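Local coordinates for glycosyl transferase family 8 (Streptococcus pneumoniae, PDB 5GVV), which transfers galactose from UDP-galactose onto the terminal glucose of the already glycosylated serine-rich repeat protein PsrP, the third step of its O-glycosylation, at residues A[355-358]-A[359-362]; A[379-382]-A[383-386]; A[337-340]-A[341-345]; A[147-150]-A[151-154]. One frame throughout, in Å; residues are numbered along the deposited sequence.

Contact 1. Residues A[355-358]-A[359-362]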
ATOM      1  N   LEU A 355     -39.582   1.335  -0.675  1.00 38.41           N
ATOM      2  CA  LEU A 355     -39.248   2.708  -0.333  1.00 36.45           C
ATOM      3  C   LEU A 355     -39.674   3.598  -1.492  1.00 34.96           C
ATOM      4  O   LEU A 355     -38.993   3.667  -2.517  1.00 38.45           O
ATOM      5  CB  LEU A 355     -37.753   2.822  -0.041  1.00 34.77           C
ATOM      6  CG  LEU A 355     -37.372   1.944   1.152  1.00 35.96           C
ATOM      7  CD1 LEU A 355     -35.887   1.624   1.181  1.00 34.34           C
ATOM      8  CD2 LEU A 355     -37.808   2.603   2.451  1.00 31.96           C
ATOM      9  N   GLU A 356     -40.816   4.259  -1.317  1.00 34.29           N
ATOM     10  CA  GLU A 356     -41.500   4.965  -2.399  1.00 36.25           C
ATOM     11  C   GLU A 356     -40.641   5.954  -3.182  1.00 34.17           C
ATOM     12  O   GLU A 356     -40.634   5.914  -4.410  1.00 35.32           O
ATOM     13  CB  GLU A 356     -42.771   5.648  -1.877  1.00 36.64           C
ATOM     14  CG  GLU A 356     -44.063   4.869  -2.145  1.00 37.35           C
ATOM     15  CD  GLU A 356     -44.096   3.504  -1.470  1.00 41.86           C
ATOM     16  OE1 GLU A 356     -43.287   3.255  -0.549  1.00 38.65           O
ATOM     17  OE2 GLU A 356     -44.944   2.675  -1.863  1.00 37.09           O
ATOM     18  N   ASP A 357     -39.911   6.824  -2.486  1.00 35.36           N
ATOM     19  CA  ASP A 357     -39.138   7.878  -3.155  1.00 32.15           C
ATOM     20  C   ASP A 357     -38.213   7.396  -4.280  1.00 28.49           C
ATOM     21  O   ASP A 357     -37.879   8.162  -5.183  1.00 29.52           O
ATOM     22  CB  ASP A 357     -38.349   8.724  -2.148  1.00 29.59           C
ATOM     23  CG  ASP A 357     -39.060  10.024  -1.796  1.00 33.09           C
ATOM     24  OD1 ASP A 357     -40.076  10.349  -2.452  1.00 36.06           O
ATOM     25  OD2 ASP A 357     -38.597  10.726  -0.871  1.00 29.80           O
ATOM     26  N   ALA A 358     -37.801   6.134  -4.233  1.00 28.29           N
ATOM     27  CA  ALA A 358     -37.029   5.570  -5.332  1.00 25.74           C
ATOM     28  C   ALA A 358     -37.889   5.572  -6.595  1.00 23.33           C
ATOM     29  O   ALA A 358     -37.416   5.931  -7.672  1.00 21.31           O
ATOM     30  CB  ALA A 358     -36.558   4.169  -4.997  1.00 27.00           C
ATOM     31  N   TYR A 359     -39.152   5.176  -6.451  1.00 24.20           N
ATOM     32  CA  TYR A 359     -40.120   5.269  -7.540  1.00 25.70           C
ATOM     33  C   TYR A 359     -40.268   6.728  -7.976  1.00 23.14           C
ATOM     34  O   TYR A 359     -40.383   7.023  -9.170  1.00 22.24           O
ATOM     35  CB  TYR A 359     -41.483   4.712  -7.104  1.00 23.38           C
ATOM     36  CG  TYR A 359     -41.492   3.232  -6.778  1.00 23.48           C
ATOM     37  CD1 TYR A 359     -40.778   2.325  -7.547  1.00 25.67           C
ATOM     38  CD2 TYR A 359     -42.219   2.742  -5.698  1.00 27.07           C
ATOM     39  CE1 TYR A 359     -40.785   0.971  -7.249  1.00 24.36           C
ATOM     40  CE2 TYR A 359     -42.231   1.394  -5.394  1.00 27.61           C
ATOM     41  CZ  TYR A 359     -41.511   0.513  -6.174  1.00 23.68           C
ATOM     42  OH  TYR A 359     -41.516  -0.832  -5.879  1.00 25.78           O
ATOM     43  N   GLU A 360     -40.269   7.637  -7.004  1.00 25.54           N
ATOM     44  CA  GLU A 360     -40.361   9.064  -7.300  1.00 24.85           C
ATOM     45  C   GLU A 360     -39.175   9.512  -8.145  1.00 25.01           C
ATOM     46  O   GLU A 360     -39.351  10.194  -9.154  1.00 23.66           O
ATOM     47  CB  GLU A 360     -40.433   9.887  -6.013  1.00 29.04           C
ATOM     48  CG  GLU A 360     -41.757   9.761  -5.272  1.00 32.66           C
ATOM     49  CD  GLU A 360     -42.135  11.037  -4.553  1.00 42.33           C
ATOM     50  OE1 GLU A 360     -43.206  11.067  -3.909  1.00 49.47           O
ATOM     51  OE2 GLU A 360     -41.358  12.014  -4.633  1.00 42.95           O
ATOM     52  N   PHE A 361     -37.971   9.117  -7.733  1.00 24.22           N
ATOM     53  CA  PHE A 361     -36.773   9.425  -8.503  1.00 23.31           C
ATOM     54  C   PHE A 361     -36.879   8.787  -9.884  1.00 21.44           C
ATOM     55  O   PHE A 361     -36.541   9.412 -10.889  1.00 23.62           O
ATOM     56  CB  PHE A 361     -35.514   8.925  -7.783  1.00 22.82           C
ATOM     57  CG  PHE A 361     -35.289   9.552  -6.433  1.00 22.89           C
ATOM     58  CD1 PHE A 361     -35.829  10.797  -6.122  1.00 28.99           C
ATOM     59  CD2 PHE A 361     -34.536   8.893  -5.470  1.00 23.13           C
ATOM     60  CE1 PHE A 361     -35.617  11.370  -4.876  1.00 26.44           C
ATOM     61  CE2 PHE A 361     -34.323   9.459  -4.224  1.00 19.94           C
ATOM     62  CZ  PHE A 361     -34.865  10.695  -3.926  1.00 25.59           C
ATOM     63  N   VAL A 362     -37.357   7.544  -9.927  1.00 22.08           N
ATOM     64  CA  VAL A 362     -37.522   6.817 -11.190  1.00 23.06           C
ATOM     65  C   VAL A 362     -38.438   7.565 -12.168  1.00 22.61           C
ATOM     66  O   VAL A 362     -38.089   7.749 -13.336  1.00 24.13           O
ATOM     67  CB  VAL A 362     -38.054   5.386 -10.958  1.00 20.39           C
ATOM     68  CG1 VAL A 362     -38.590   4.794 -12.248  1.00 19.84           C
ATOM     69  CG2 VAL A 362     -36.955   4.499 -10.394  1.00 21.92           C
TER
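In the first turn of helix 356-364 the carbonyl oxygen of Glu356 takes two N-H groups. Glu360 N gives the regular i to i+4 bond, Glu360 N to Glu356 O being 3.1 Å, and Tyr359 N adds a weak one, bent to 118° at the hydrogen. Next comes Asp357, whose O receives Phe361 N in a short and fairly straight bond of 2.7 Å. The same oxygen lies over one face of the Phe361 ring, toward its rim, with Asp357 O only 3.2 Å from Phe361 CG; a first torsion of -61° keeps CG beside the backbone N and sets the ring against the oxygen that its backbone N is bonded to. On the exposed side, Asp357 OD1 comes within 3.0 Å of Glu360 OE2, with the two carboxylate planes 66° apart, an approach that is doubtful in detail. Both atoms are acceptors, so it is no hydrogen bond and would be unfavourable if both groups are charged. Ala358 closes the segment: its O accepts Val362 N at 2.8 Å, while Val362 CG2 is 3.1 Å from Ala358 O. The helix is the crossover of the beta-alpha-beta unit between strands 345-348 and 369-372. Ala358 and Val362 face the sheet at Tyr346, Phe361 packs on helix 333-342, and the Tyr359 hydroxyl is hydrogen-bonded to Asp348 OD2.

Contact 2. Residues A[379-382]-A[383-386]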
ATOM      1  N   ASN A 379     -48.549  -1.939  -4.191  1.00 35.55           N
ATOM      2  CA  ASN A 379     -49.236  -0.657  -4.295  1.00 34.52           C
ATOM      3  C   ASN A 379     -49.063  -0.003  -5.671  1.00 37.20           C
ATOM      4  O   ASN A 379     -49.423   1.157  -5.876  1.00 35.02           O
ATOM      5  CB  ASN A 379     -48.766   0.273  -3.173  1.00 34.72           C
ATOM      6  CG  ASN A 379     -48.741  -0.419  -1.819  1.00 39.81           C
ATOM      7  OD1 ASN A 379     -49.532  -1.326  -1.559  1.00 41.13           O
ATOM      8  ND2 ASN A 379     -47.825   0.003  -0.951  1.00 44.00           N
ATOM      9  N   LEU A 380     -48.519  -0.769  -6.614  1.00 32.48           N
ATOM     10  CA  LEU A 380     -48.309  -0.301  -7.981  1.00 29.29           C
ATOM     11  C   LEU A 380     -49.138  -1.154  -8.934  1.00 33.40           C
ATOM     12  O   LEU A 380     -49.394  -2.324  -8.646  1.00 30.25           O
ATOM     13  CB  LEU A 380     -46.828  -0.408  -8.354  1.00 28.71           C
ATOM     14  CG  LEU A 380     -45.946   0.843  -8.340  1.00 30.47           C
ATOM     15  CD1 LEU A 380     -46.115   1.632  -7.061  1.00 35.48           C
ATOM     16  CD2 LEU A 380     -44.479   0.482  -8.545  1.00 25.31           C
ATOM     17  N   SER A 381     -49.569  -0.577 -10.057  1.00 33.25           N
ATOM     18  CA  SER A 381     -50.265  -1.362 -11.081  1.00 32.80           C
ATOM     19  C   SER A 381     -49.243  -1.979 -12.034  1.00 30.99           C
ATOM     20  O   SER A 381     -48.174  -1.409 -12.247  1.00 26.41           O
ATOM     21  CB  SER A 381     -51.267  -0.507 -11.859  1.00 31.19           C
ATOM     22  OG  SER A 381     -50.663   0.091 -12.992  1.00 33.93           O
ATOM     23  N   GLU A 382     -49.571  -3.144 -12.596  1.00 29.34           N
ATOM     24  CA  GLU A 382     -48.651  -3.884 -13.467  1.00 31.57           C
ATOM     25  C   GLU A 382     -48.036  -3.032 -14.571  1.00 28.15           C
ATOM     26  O   GLU A 382     -46.819  -3.033 -14.764  1.00 28.29           O
ATOM     27  CB  GLU A 382     -49.357  -5.075 -14.115  1.00 32.41           C
ATOM     28  CG  GLU A 382     -49.630  -6.238 -13.187  1.00 37.67           C
ATOM     29  CD  GLU A 382     -49.987  -7.497 -13.949  1.00 45.51           C
ATOM     30  OE1 GLU A 382     -50.713  -7.399 -14.964  1.00 50.47           O
ATOM     31  OE2 GLU A 382     -49.535  -8.583 -13.533  1.00 47.90           O
ATOM     32  N   ILE A 383     -48.883  -2.301 -15.289  1.00 26.67           N
ATOM     33  CA  ILE A 383     -48.425  -1.498 -16.420  1.00 26.24           C
ATOM     34  C   ILE A 383     -47.602  -0.272 -16.000  1.00 25.23           C
ATOM     35  O   ILE A 383     -47.151   0.504 -16.849  1.00 23.94           O
ATOM     36  CB  ILE A 383     -49.597  -1.095 -17.344  1.00 29.54           C
ATOM     37  CG1 ILE A 383     -50.692  -0.377 -16.552  1.00 27.35           C
ATOM     38  CG2 ILE A 383     -50.174  -2.329 -18.033  1.00 29.75           C
ATOM     39  CD1 ILE A 383     -51.947  -0.101 -17.365  1.00 32.74           C
ATOM     40  N   SER A 384     -47.391  -0.107 -14.696  1.00 23.12           N
ATOM     41  CA  SER A 384     -46.479   0.922 -14.206  1.00 25.57           C
ATOM     42  C   SER A 384     -45.031   0.473 -14.396  1.00 27.66           C
ATOM     43  O   SER A 384     -44.109   1.289 -14.343  1.00 28.79           O
ATOM     44  CB  SER A 384     -46.750   1.248 -12.737  1.00 26.45           C
ATOM     45  OG  SER A 384     -48.079   1.699 -12.552  1.00 31.55           O
ATOM     46  N   TYR A 385     -44.849  -0.828 -14.611  1.00 20.71           N
ATOM     47  CA  TYR A 385     -43.553  -1.395 -14.978  1.00 22.49           C
ATOM     48  C   TYR A 385     -43.467  -1.553 -16.494  1.00 24.66           C
ATOM     49  O   TYR A 385     -44.483  -1.778 -17.157  1.00 23.89           O
ATOM     50  CB  TYR A 385     -43.368  -2.768 -14.320  1.00 17.97           C
ATOM     51  CG  TYR A 385     -43.238  -2.717 -12.814  1.00 19.26           C
ATOM     52  CD1 TYR A 385     -44.338  -2.930 -11.989  1.00 17.71           C
ATOM     53  CD2 TYR A 385     -42.012  -2.449 -12.216  1.00 18.41           C
ATOM     54  CE1 TYR A 385     -44.218  -2.880 -10.610  1.00 17.14           C
ATOM     55  CE2 TYR A 385     -41.883  -2.394 -10.842  1.00 15.98           C
ATOM     56  CZ  TYR A 385     -42.983  -2.615 -10.046  1.00 18.16           C
ATOM     57  OH  TYR A 385     -42.845  -2.560  -8.674  1.00 18.23           O
ATOM     58  N   GLU A 386     -42.262  -1.438 -17.045  1.00 20.93           N
ATOM     59  CA  GLU A 386     -42.055  -1.724 -18.461  1.00 22.59           C
ATOM     60  C   GLU A 386     -42.162  -3.225 -18.721  1.00 23.61           C
ATOM     61  O   GLU A 386     -42.402  -3.658 -19.852  1.00 28.30           O
ATOM     62  CB  GLU A 386     -40.688  -1.221 -18.928  1.00 22.22           C
ATOM     63  CG  GLU A 386     -40.706   0.118 -19.668  1.00 25.02           C
ATOM     64  CD  GLU A 386     -40.717   1.311 -18.734  1.00 31.51           C
ATOM     65  OE1 GLU A 386     -40.573   2.452 -19.228  1.00 37.52           O
ATOM     66  OE2 GLU A 386     -40.865   1.114 -17.508  1.00 31.08           O
TER
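Ser381 and Ser384 are joined twice across the first of two overlapping 3-10-type turns, which lie in the loop leading from strand 369-372 to strand 387-389 of the Rossmann-like parallel sheet. Ser384 N donates to Ser381 O at 2.9 Å, and the two hydroxyls, Ser381 OG and Ser384 OG, are hydrogen-bonded at 3.1 Å, where either could be the donor. One residue on, the i to i+3 pattern repeats: Tyr385 N reaches Glu382 O at 3.0 Å, with an angle of 160° at the hydrogen. In both backbone bonds the donor sits well above the carbonyl plane, 49° out of it for Ser381 O, consistent with the tight winding of i to i+3 turns. The hydroxyl pair depends on the rotations of both serines. Ser381 OG stands between its backbone N and carbonyl carbon, leaning toward the latter (chi1 90°), whereas Ser384 OG is turned beside its own N, and the two oxygens meet. Ile383 CG1 lies against Ser381 OG, 3.6 Å away. Farther out, Glu382 O also lies at the edge of the Tyr385 ring, in its plane, 3.7 Å from Tyr385 CD1. The phenol then runs inward against Tyr359 of helix 356-364, and its hydroxyl is bonded to Asp348 OD2 and Ser377 N. Leu380 crosses the Tyr385 side chain at about a right angle, and a single methyl does the touching: Leu380 CD2 is 3.8 Å from Tyr385 CZ and 3.5 Å from Tyr385 OH.

Contact 3. Residues A[337-340]-A[341-345]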
ATOM      1  N   GLU A 337     -30.274   9.089  -4.949  1.00 15.12           N
ATOM      2  CA  GLU A 337     -30.838   9.910  -6.022  1.00 16.82           C
ATOM      3  C   GLU A 337     -29.829  10.151  -7.147  1.00 15.81           C
ATOM      4  O   GLU A 337     -30.188  10.091  -8.328  1.00 12.58           O
ATOM      5  CB  GLU A 337     -31.363  11.250  -5.485  1.00 18.99           C
ATOM      6  CG  GLU A 337     -31.863  12.189  -6.585  1.00 18.26           C
ATOM      7  CD  GLU A 337     -32.571  13.426  -6.058  1.00 18.44           C
ATOM      8  OE1 GLU A 337     -32.170  13.956  -4.998  1.00 21.91           O
ATOM      9  OE2 GLU A 337     -33.524  13.878  -6.723  1.00 23.33           O
ATOM     10  N   GLN A 338     -28.572  10.415  -6.787  1.00 13.58           N
ATOM     11  CA  GLN A 338     -27.546  10.685  -7.791  1.00 17.08           C
ATOM     12  C   GLN A 338     -27.218   9.436  -8.605  1.00 15.43           C
ATOM     13  O   GLN A 338     -26.918   9.525  -9.799  1.00 16.73           O
ATOM     14  CB  GLN A 338     -26.276  11.249  -7.143  1.00 17.02           C
ATOM     15  CG  GLN A 338     -26.466  12.622  -6.495  1.00 17.30           C
ATOM     16  CD  GLN A 338     -27.108  13.623  -7.440  1.00 19.40           C
ATOM     17  OE1 GLN A 338     -26.636  13.825  -8.559  1.00 20.82           O
ATOM     18  NE2 GLN A 338     -28.199  14.243  -7.001  1.00 19.80           N
ATOM     19  N   ILE A 339     -27.271   8.275  -7.957  1.00 13.54           N
ATOM     20  CA  ILE A 339     -27.047   7.005  -8.649  1.00 16.74           C
ATOM     21  C   ILE A 339     -28.188   6.720  -9.629  1.00 15.73           C
ATOM     22  O   ILE A 339     -27.950   6.250 -10.744  1.00 18.43           O
ATOM     23  CB  ILE A 339     -26.873   5.832  -7.653  1.00 14.90           C
ATOM     24  CG1 ILE A 339     -25.635   6.066  -6.784  1.00 16.42           C
ATOM     25  CG2 ILE A 339     -26.747   4.493  -8.389  1.00 16.08           C
ATOM     26  CD1 ILE A 339     -25.441   5.051  -5.663  1.00 16.47           C
ATOM     27  N   VAL A 340     -29.419   7.013  -9.220  1.00 14.28           N
ATOM     28  CA  VAL A 340     -30.574   6.816 -10.095  1.00 14.46           C
ATOM     29  C   VAL A 340     -30.466   7.673 -11.359  1.00 15.64           C
ATOM     30  O   VAL A 340     -30.644   7.172 -12.471  1.00 18.19           O
ATOM     31  CB  VAL A 340     -31.904   7.100  -9.365  1.00 18.23           C
ATOM     32  CG1 VAL A 340     -33.076   6.977 -10.330  1.00 17.07           C
ATOM     33  CG2 VAL A 340     -32.087   6.126  -8.206  1.00 15.39           C
ATOM     34  N   ILE A 341     -30.162   8.958 -11.189  1.00 16.18           N
ATOM     35  CA  ILE A 341     -29.947   9.863 -12.320  1.00 15.94           C
ATOM     36  C   ILE A 341     -28.909   9.302 -13.294  1.00 17.84           C
ATOM     37  O   ILE A 341     -29.041   9.436 -14.511  1.00 18.16           O
ATOM     38  CB  ILE A 341     -29.487  11.256 -11.831  1.00 18.10           C
ATOM     39  CG1 ILE A 341     -30.581  11.924 -10.994  1.00 18.89           C
ATOM     40  CG2 ILE A 341     -29.097  12.154 -13.001  1.00 17.20           C
ATOM     41  CD1 ILE A 341     -30.149  13.251 -10.388  1.00 20.91           C
ATOM     42  N   ALA A 342     -27.885   8.654 -12.747  1.00 20.46           N
ATOM     43  CA  ALA A 342     -26.794   8.106 -13.548  1.00 21.10           C
ATOM     44  C   ALA A 342     -27.096   6.735 -14.163  1.00 25.42           C
ATOM     45  O   ALA A 342     -26.320   6.239 -14.985  1.00 28.69           O
ATOM     46  CB  ALA A 342     -25.531   8.041 -12.711  1.00 21.29           C
ATOM     47  N   SER A 343     -28.209   6.119 -13.771  1.00 20.15           N
ATOM     48  CA  SER A 343     -28.514   4.766 -14.240  1.00 22.35           C
ATOM     49  C   SER A 343     -29.406   4.754 -15.480  1.00 21.71           C
ATOM     50  O   SER A 343     -30.024   5.766 -15.817  1.00 19.11           O
ATOM     51  CB  SER A 343     -29.146   3.945 -13.117  1.00 19.84           C
ATOM     52  OG  SER A 343     -28.288   3.900 -11.992  1.00 23.90           O
ATOM     53  N   ASP A 344     -29.455   3.608 -16.156  1.00 18.85           N
ATOM     54  CA  ASP A 344     -30.246   3.446 -17.372  1.00 19.70           C
ATOM     55  C   ASP A 344     -31.555   2.728 -17.079  1.00 19.36           C
ATOM     56  O   ASP A 344     -32.525   2.853 -17.831  1.00 17.39           O
ATOM     57  CB  ASP A 344     -29.477   2.613 -18.401  1.00 20.50           C
ATOM     58  CG  ASP A 344     -28.226   3.299 -18.902  1.00 22.45           C
ATOM     59  OD1 ASP A 344     -28.329   4.442 -19.392  1.00 25.47           O
ATOM     60  OD2 ASP A 344     -27.137   2.689 -18.813  1.00 18.37           O
ATOM     61  N   LEU A 345     -31.580   1.965 -15.989  1.00 16.20           N
ATOM     62  CA  LEU A 345     -32.696   1.060 -15.738  1.00 16.56           C
ATOM     63  C   LEU A 345     -32.808   0.699 -14.263  1.00 16.12           C
ATOM     64  O   LEU A 345     -31.823   0.275 -13.650  1.00 17.38           O
ATOM     65  CB  LEU A 345     -32.507  -0.216 -16.565  1.00 14.78           C
ATOM     66  CG  LEU A 345     -33.503  -1.348 -16.304  1.00 15.05           C
ATOM     67  CD1 LEU A 345     -34.893  -0.921 -16.730  1.00 16.94           C
ATOM     68  CD2 LEU A 345     -33.081  -2.592 -17.043  1.00 19.08           C
TER
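From Glu337 to Ser343 the backbone passes from regular alpha-helical bonding, Ile341 N to Glu337 O at 3.1 Å and 172°, to a tighter last step in which Ser343 N reaches back three residues to Val340 O at 3.0 Å. This is the last turn of helix 333-342, leading into strand 345-348 of the Rossmann-like parallel sheet. Between the two steps, Ala342 N is shared, bonded to Gln338 O and more weakly to Ile339 O. The side chains of Gln338 and Ile341 lie next to each other and point the same way. The Gln338 chain bends at chi2 (-52°), which brings its amide alongside the methyl end of Ile341: Gln338 OE1 and NE2 are each 4.0 Å from Ile341 CD1, a loose contact. Gln338 also packs on Phe215 of the second subunit. Lys367 NZ is hydrogen-bonded to the carbonyls of Ile341 and Ser343, and would place a positive charge at the negative end of the helix dipole. The buried Ser343 has its hydroxyl beside its own backbone N, facing back along the helix. From there Ser343 OG donates to Ile339 O at 2.7 Å, approaching from above that carbonyl plane, while Ile339 CG2 lies 4.0 Å from the same OG.

Contact 4. Residues A[147-150]-A[151-154]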
ATOM      1  N   LEU A 147       2.998 -26.998  -2.780  1.00 15.73           N
ATOM      2  CA  LEU A 147       2.479 -27.583  -4.004  1.00 17.29           C
ATOM      3  C   LEU A 147       1.392 -28.559  -3.586  1.00 22.05           C
ATOM      4  O   LEU A 147       1.677 -29.587  -2.973  1.00 22.04           O
ATOM      5  CB  LEU A 147       3.576 -28.301  -4.787  1.00 20.86           C
ATOM      6  CG  LEU A 147       3.110 -28.753  -6.170  1.00 22.43           C
ATOM      7  CD1 LEU A 147       2.454 -27.595  -6.906  1.00 21.78           C
ATOM      8  CD2 LEU A 147       4.260 -29.309  -6.978  1.00 24.10           C
ATOM      9  N   ILE A 148       0.145 -28.237  -3.917  1.00 21.43           N
ATOM     10  CA  ILE A 148      -1.003 -28.914  -3.324  1.00 18.23           C
ATOM     11  C   ILE A 148      -1.749 -29.842  -4.289  1.00 22.05           C
ATOM     12  O   ILE A 148      -2.080 -29.452  -5.410  1.00 21.28           O
ATOM     13  CB  ILE A 148      -1.983 -27.879  -2.733  1.00 21.29           C
ATOM     14  CG1 ILE A 148      -1.341 -27.175  -1.534  1.00 20.44           C
ATOM     15  CG2 ILE A 148      -3.297 -28.531  -2.329  1.00 25.93           C
ATOM     16  CD1 ILE A 148      -2.108 -25.963  -1.025  1.00 21.23           C
ATOM     17  N   ASN A 149      -1.994 -31.072  -3.845  1.00 22.31           N
ATOM     18  CA  ASN A 149      -2.857 -31.998  -4.568  1.00 23.93           C
ATOM     19  C   ASN A 149      -4.309 -31.619  -4.280  1.00 24.32           C
ATOM     20  O   ASN A 149      -4.949 -32.210  -3.413  1.00 25.78           O
ATOM     21  CB  ASN A 149      -2.570 -33.432  -4.112  1.00 27.13           C
ATOM     22  CG  ASN A 149      -3.260 -34.482  -4.969  1.00 30.33           C
ATOM     23  OD1 ASN A 149      -4.282 -34.222  -5.607  1.00 28.54           O
ATOM     24  ND2 ASN A 149      -2.701 -35.687  -4.976  1.00 30.39           N
ATOM     25  N   ASN A 150      -4.818 -30.626  -5.005  1.00 24.33           N
ATOM     26  CA  ASN A 150      -6.139 -30.062  -4.728  1.00 27.32           C
ATOM     27  C   ASN A 150      -7.295 -31.066  -4.815  1.00 29.17           C
ATOM     28  O   ASN A 150      -8.266 -30.974  -4.059  1.00 30.04           O
ATOM     29  CB  ASN A 150      -6.414 -28.871  -5.646  1.00 26.09           C
ATOM     30  CG  ASN A 150      -7.542 -27.995  -5.133  1.00 27.03           C
ATOM     31  OD1 ASN A 150      -7.695 -27.821  -3.927  1.00 26.38           O
ATOM     32  ND2 ASN A 150      -8.344 -27.453  -6.043  1.00 24.46           N
ATOM     33  N   LYS A 151      -7.193 -32.018  -5.735  1.00 27.83           N
ATOM     34  CA  LYS A 151      -8.233 -33.030  -5.892  1.00 32.10           C
ATOM     35  C   LYS A 151      -8.359 -33.871  -4.623  1.00 34.63           C
ATOM     36  O   LYS A 151      -9.465 -34.090  -4.115  1.00 35.10           O
ATOM     37  CB  LYS A 151      -7.926 -33.920  -7.097  1.00 32.54           C
ATOM     38  CG  LYS A 151      -9.029 -34.922  -7.431  1.00 36.17           C
ATOM     39  CD  LYS A 151      -8.566 -35.912  -8.497  1.00 42.09           C
ATOM     40  CE  LYS A 151      -9.112 -37.313  -8.235  1.00 47.53           C
ATOM     41  NZ  LYS A 151      -8.502 -38.345  -9.128  1.00 49.26           N
ATOM     42  N   LYS A 152      -7.217 -34.324  -4.112  1.00 30.72           N
ATOM     43  CA  LYS A 152      -7.166 -35.114  -2.885  1.00 31.93           C
ATOM     44  C   LYS A 152      -7.692 -34.337  -1.678  1.00 33.81           C
ATOM     45  O   LYS A 152      -8.397 -34.892  -0.832  1.00 32.88           O
ATOM     46  CB  LYS A 152      -5.733 -35.573  -2.612  1.00 35.37           C
ATOM     47  CG  LYS A 152      -5.296 -36.809  -3.381  1.00 39.68           C
ATOM     48  CD  LYS A 152      -5.237 -38.023  -2.466  1.00 45.13           C
ATOM     49  CE  LYS A 152      -4.529 -37.694  -1.159  1.00 42.22           C
ATOM     50  NZ  LYS A 152      -4.430 -38.871  -0.244  1.00 46.84           N
ATOM     51  N   TRP A 153      -7.328 -33.057  -1.602  1.00 30.95           N
ATOM     52  CA  TRP A 153      -7.821 -32.160  -0.559  1.00 31.14           C
ATOM     53  C   TRP A 153      -9.345 -32.055  -0.588  1.00 33.00           C
ATOM     54  O   TRP A 153      -9.986 -31.877   0.453  1.00 32.02           O
ATOM     55  CB  TRP A 153      -7.201 -30.770  -0.722  1.00 29.09           C
ATOM     56  CG  TRP A 153      -5.778 -30.675  -0.248  1.00 26.97           C
ATOM     57  CD1 TRP A 153      -4.752 -31.524  -0.550  1.00 30.60           C
ATOM     58  CD2 TRP A 153      -5.219 -29.659   0.595  1.00 30.80           C
ATOM     59  NE1 TRP A 153      -3.593 -31.105   0.065  1.00 29.88           N
ATOM     60  CE2 TRP A 153      -3.856 -29.960   0.774  1.00 29.15           C
ATOM     61  CE3 TRP A 153      -5.743 -28.525   1.223  1.00 28.40           C
ATOM     62  CZ2 TRP A 153      -3.008 -29.166   1.548  1.00 29.94           C
ATOM     63  CZ3 TRP A 153      -4.900 -27.741   1.995  1.00 30.42           C
ATOM     64  CH2 TRP A 153      -3.552 -28.065   2.149  1.00 24.58           C
ATOM     65  N   GLY A 154      -9.921 -32.162  -1.783  1.00 29.48           N
ATOM     66  CA  GLY A 154     -11.364 -32.108  -1.940  1.00 35.45           C
ATOM     67  C   GLY A 154     -12.063 -33.348  -1.414  1.00 34.02           C
ATOM     68  O   GLY A 154     -13.030 -33.248  -0.658  1.00 40.03           O
TER
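An asparagine N-cap makes the junction between strand 145-149 of the GT-A nucleotide-binding domain and helix 150-155, and Asn149 supplies it with both side chain and backbone. Its OD1 accepts a first-turn amide, Lys152 N to Asn149 OD1 being 3.3 Å and nearly straight at 165°, although the donor lies above the plane of the side-chain amide. CG of Asn149 stands anti to the backbone N (chi1 -171°), which swings the amide forward over the start of the helix. The main-chain oxygen of the same residue takes Trp153 N, with Trp153 N to Asn149 O at 3.1 Å, nearly along the C=O axis. Gly154 N continues the helix by bonding to Asn150 O. Asn149 O also comes close to the indole, 3.0 Å from Trp153 CD1. One residue earlier, Ile148 lays a methyl over one face of Trp153: Ile148 CG2 is 3.5 Å from the centroid of the five-membered ring and 11° off its normal, a well-centred CH-pi contact. The two side chains cross at about a right angle, and the rest of Ile148 runs toward the six-membered ring, with CG1 4.0 Å from Trp153 CZ2. Lys152 makes a cation-pi contact with Tyr127. Hydrogen bonds thus satisfy Lys152 N through Asn149 OD1, Trp153 NE1 through Tyr127 O and Asn150 ND2 through Glu99 O, and holding the indole at both its nitrogen and its face probably limits its rotation where the strand turns into the helix.

In the fold
Contacts 1, 2 and 3 belong to the C-terminal Rossmann-like region and contact 4 to the GT-A domain, with the centres of contacts 1 and 4 about 51 Å apart. Within the first group, contact 1 is the middle member. It meets contact 2 through Tyr359 and Leu380, with Tyr359 CZ 3.8 Å from Leu380 CD2, and contact 3 through Phe361, whose CE2 lies 3.7 Å from Glu337 CB. Contacts 2 and 3 do not touch, their nearest atoms being about 6 Å apart. Contact 4 lies in the domain that holds the nucleotide, but not at the site: the side chain of Ile148 is about 13 Å from bound UDP and about 14 Å from manganese.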